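Local coordinates for ketosynthase (Streptomyces sp. MSC090213JE08, PDB 6KXD), which probably catalyses the condensation of a fatty acyl-ACP with malonyl-ACP to a 3-oxoacyl-ACP in polyketide chain extension, at residues D223-G228 / N363-D368. Residues are numbered along the deposited sequence; the frame is centred on the assembly and turned at random.
Sequences DKDRQG and NHRETD
Asp223 reaches across to Arg365 and Glu366 with its carboxylate. CB of Asp223 lies 3.9 Å from Glu366 O and beside His364 ND1. CG of Asp223 is 3.4 Å from Glu366 O. It stands anti to the backbone N (chi1 -170°), which brings the carboxylate to the backbone N-H groups of Arg365 and Glu366. Asp223 OD2 takes both. Arg365 N meets Asp223 OD2 at 2.8 Å, nearly in line with its C-O bond. Glu366 N meets Asp223 OD2 at 3.0 Å from above the carboxylate plane, by a straighter bond (167°). Asp223 OD1 turns back to its own loop and accepts from Asp225 N at 2.7 Å; it also has a long salt bridge to Arg365 NH1. An alanine here would probably leave the N-H groups of Arg365, Glu366 and Asp225 without this acceptor. Lys224 N returns a bond to Glu366 O (2.9 Å), part of a single beta bridge between Asp223 and Thr367. Arg226 NH1 joins Asp223 O to Asp368 OD2, the latter a 2.7 Å salt bridge. NE and NH2 of Arg226 bind the carbonyls of Thr305 and Lys306. OD1 of Asp223 closes an Asx turn at the type I beta turn from Asp223 to Arg226, while OD2 joins this turn to the 363-368 loop of the thiolase-like ketosynthase fold.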
ATOM      1  N   ASP A 223      11.087  24.938 -12.836  1.00 51.00           N
ATOM      2  CA  ASP A 223      11.002  26.215 -13.518  1.00 55.59           C
ATOM      3  C   ASP A 223      10.685  27.284 -12.475  1.00 57.50           C
ATOM      4  O   ASP A 223       9.954  27.009 -11.545  1.00 51.92           O
ATOM      5  CB  ASP A 223       9.933  26.180 -14.600  1.00 56.87           C
ATOM      6  CG  ASP A 223       9.943  27.390 -15.518  1.00 61.21           C
ATOM      7  OD1 ASP A 223       9.410  28.436 -15.095  1.00 52.10           O
ATOM      8  OD2 ASP A 223      10.491  27.255 -16.639  1.00 61.54           O
ATOM      9  N   LYS A 224      11.217  28.493 -12.696  1.00 54.88           N
ATOM     10  CA  LYS A 224      11.043  29.629 -11.834  1.00 52.70           C
ATOM     11  C   LYS A 224       9.558  30.000 -11.735  1.00 50.07           C
ATOM     12  O   LYS A 224       9.121  30.439 -10.668  1.00 55.44           O
ATOM     13  CB  LYS A 224      11.921  30.787 -12.333  1.00 54.71           C
ATOM     14  CG  LYS A 224      12.028  31.991 -11.406  1.00 68.36           C
ATOM     15  CD  LYS A 224      12.783  33.176 -12.018  1.00 66.66           C
ATOM     16  CE  LYS A 224      13.075  34.286 -11.024  1.00 73.89           C
ATOM     17  NZ  LYS A 224      11.986  35.292 -11.002  1.00 83.81           N
ATOM     18  N   ASP A 225       8.761  29.798 -12.796  1.00 50.34           N
ATOM     19  CA  ASP A 225       7.325  30.179 -12.746  1.00 54.28           C
ATOM     20  C   ASP A 225       6.423  28.940 -12.847  1.00 51.67           C
ATOM     21  O   ASP A 225       5.247  29.078 -13.182  1.00 52.73           O
ATOM     22  CB  ASP A 225       6.956  31.224 -13.805  1.00 57.08           C
ATOM     23  CG  ASP A 225       7.991  32.335 -13.903  1.00 70.75           C
ATOM     24  OD1 ASP A 225       8.076  33.147 -12.947  1.00 76.54           O
ATOM     25  OD2 ASP A 225       8.744  32.343 -14.906  1.00 74.56           O
ATOM     26  N   ARG A 226       6.939  27.782 -12.418  1.00 52.61           N
ATOM     27  CA  ARG A 226       6.116  26.553 -12.266  1.00 50.47           C
ATOM     28  C   ARG A 226       4.872  26.890 -11.434  1.00 48.85           C
ATOM     29  O   ARG A 226       4.895  27.738 -10.522  1.00 54.39           O
ATOM     30  CB  ARG A 226       6.980  25.441 -11.659  1.00 53.11           C
ATOM     31  CG  ARG A 226       7.359  25.668 -10.204  1.00 47.32           C
ATOM     32  CD  ARG A 226       8.302  24.613  -9.678  1.00 50.57           C
ATOM     33  NE  ARG A 226       8.676  24.905  -8.307  1.00 52.10           N
ATOM     34  CZ  ARG A 226       9.702  25.669  -7.931  1.00 52.06           C
ATOM     35  NH1 ARG A 226      10.364  26.410  -8.802  1.00 55.73           N
ATOM     36  NH2 ARG A 226      10.068  25.687  -6.670  1.00 44.33           N
ATOM     37  N   GLN A 227       3.739  26.301 -11.822  1.00 50.25           N
ATOM     38  CA  GLN A 227       2.429  26.617 -11.297  1.00 52.27           C
ATOM     39  C   GLN A 227       1.693  25.339 -10.871  1.00 46.48           C
ATOM     40  O   GLN A 227       0.529  25.404 -10.526  1.00 50.60           O
ATOM     41  CB  GLN A 227       1.634  27.367 -12.371  1.00 58.24           C
ATOM     42  CG  GLN A 227       2.119  28.790 -12.619  1.00 62.83           C
ATOM     43  CD  GLN A 227       2.259  29.544 -11.323  1.00 72.36           C
ATOM     44  OE1 GLN A 227       3.312  30.098 -11.012  1.00 91.30           O
ATOM     45  NE2 GLN A 227       1.199  29.538 -10.534  1.00 77.51           N
ATOM     46  N   GLY A 228       2.374  24.198 -10.966  1.00 50.98           N
ATOM     47  CA  GLY A 228       1.871  22.984 -10.411  1.00 51.95           C
ATOM     48  C   GLY A 228       1.838  21.856 -11.414  1.00 45.82           C
ATOM     49  O   GLY A 228       2.600  21.793 -12.354  1.00 47.21           O
ATOM     50  N   ASN A 363       8.885  21.630 -20.963  1.00 52.72           N
ATOM     51  CA  ASN A 363       8.226  22.883 -20.628  1.00 57.59           C
ATOM     52  C   ASN A 363       9.155  23.769 -19.773  1.00 50.72           C
ATOM     53  O   ASN A 363       8.682  24.560 -18.952  1.00 57.21           O
ATOM     54  CB  ASN A 363       6.879  22.646 -19.933  1.00 57.42           C
ATOM     55  CG  ASN A 363       6.018  21.602 -20.614  1.00 61.89           C
ATOM     56  OD1 ASN A 363       5.945  21.576 -21.835  1.00 60.29           O
ATOM     57  ND2 ASN A 363       5.375  20.735 -19.841  1.00 58.48           N
ATOM     58  N   HIS A 364      10.469  23.625 -19.949  1.00 48.14           N
ATOM     59  CA  HIS A 364      11.442  24.342 -19.142  1.00 58.47           C
ATOM     60  C   HIS A 364      11.844  25.649 -19.836  1.00 61.01           C
ATOM     61  O   HIS A 364      12.546  25.615 -20.879  1.00 63.43           O
ATOM     62  CB  HIS A 364      12.674  23.488 -18.851  1.00 55.52           C
ATOM     63  CG  HIS A 364      13.444  23.979 -17.663  1.00 58.17           C
ATOM     64  ND1 HIS A 364      12.916  23.935 -16.385  1.00 60.37           N
ATOM     65  CD2 HIS A 364      14.673  24.533 -17.542  1.00 62.79           C
ATOM     66  CE1 HIS A 364      13.797  24.421 -15.535  1.00 60.89           C
ATOM     67  NE2 HIS A 364      14.884  24.782 -16.210  1.00 65.32           N
ATOM     68  N   ARG A 365      11.397  26.764 -19.248  1.00 56.16           N
ATOM     69  CA  ARG A 365      11.748  28.130 -19.712  1.00 61.96           C
ATOM     70  C   ARG A 365      13.022  28.591 -19.002  1.00 64.69           C
ATOM     71  O   ARG A 365      13.983  28.930 -19.639  1.00 70.87           O
ATOM     72  CB  ARG A 365      10.606  29.108 -19.448  1.00 65.24           C
ATOM     73  CG  ARG A 365       9.441  28.941 -20.406  1.00 66.83           C
ATOM     74  CD  ARG A 365       8.116  28.865 -19.687  1.00 77.30           C
ATOM     75  NE  ARG A 365       7.380  30.115 -19.534  1.00 75.25           N
ATOM     76  CZ  ARG A 365       6.638  30.416 -18.472  1.00 80.81           C
ATOM     77  NH1 ARG A 365       6.971  29.964 -17.273  1.00 79.44           N
ATOM     78  NH2 ARG A 365       5.536  31.132 -18.623  1.00 86.08           N
ATOM     79  N   GLU A 366      13.018  28.524 -17.670  1.00 69.43           N
ATOM     80  CA  GLU A 366      14.061  29.111 -16.854  1.00 57.17           C
ATOM     81  C   GLU A 366      14.147  28.383 -15.507  1.00 58.46           C
ATOM     82  O   GLU A 366      13.145  28.311 -14.805  1.00 60.02           O
ATOM     83  CB  GLU A 366      13.673  30.569 -16.639  1.00 63.48           C
ATOM     84  CG  GLU A 366      14.699  31.355 -15.852  1.00 64.82           C
ATOM     85  CD  GLU A 366      14.226  32.746 -15.453  1.00 70.17           C
ATOM     86  OE1 GLU A 366      13.058  33.123 -15.762  1.00 70.99           O
ATOM     87  OE2 GLU A 366      15.024  33.445 -14.822  1.00 64.93           O
ATOM     88  N   THR A 367      15.340  27.899 -15.152  1.00 59.09           N
ATOM     89  CA  THR A 367      15.564  27.146 -13.934  1.00 59.61           C
ATOM     90  C   THR A 367      15.336  28.101 -12.759  1.00 65.94           C
ATOM     91  O   THR A 367      15.792  29.251 -12.770  1.00 55.91           O
ATOM     92  CB  THR A 367      16.940  26.462 -13.954  1.00 64.55           C
ATOM     93  OG1 THR A 367      17.022  25.637 -15.117  1.00 56.86           O
ATOM     94  CG2 THR A 367      17.195  25.574 -12.755  1.00 64.45           C
ATOM     95  N   ASP A 368      14.533  27.666 -11.786  1.00 61.82           N
ATOM     96  CA  ASP A 368      14.404  28.408 -10.542  1.00 55.81           C
ATOM     97  C   ASP A 368      15.816  28.596  -9.997  1.00 46.74           C
ATOM     98  O   ASP A 368      16.611  27.638  -9.948  1.00 47.86           O
ATOM     99  CB  ASP A 368      13.461  27.678  -9.574  1.00 61.15           C
ATOM    100  CG  ASP A 368      13.094  28.466  -8.325  1.00 53.63           C
ATOM    101  OD1 ASP A 368      14.005  29.122  -7.733  1.00 52.47           O
ATOM    102  OD2 ASP A 368      11.900  28.444  -7.968  1.00 53.83           O
TER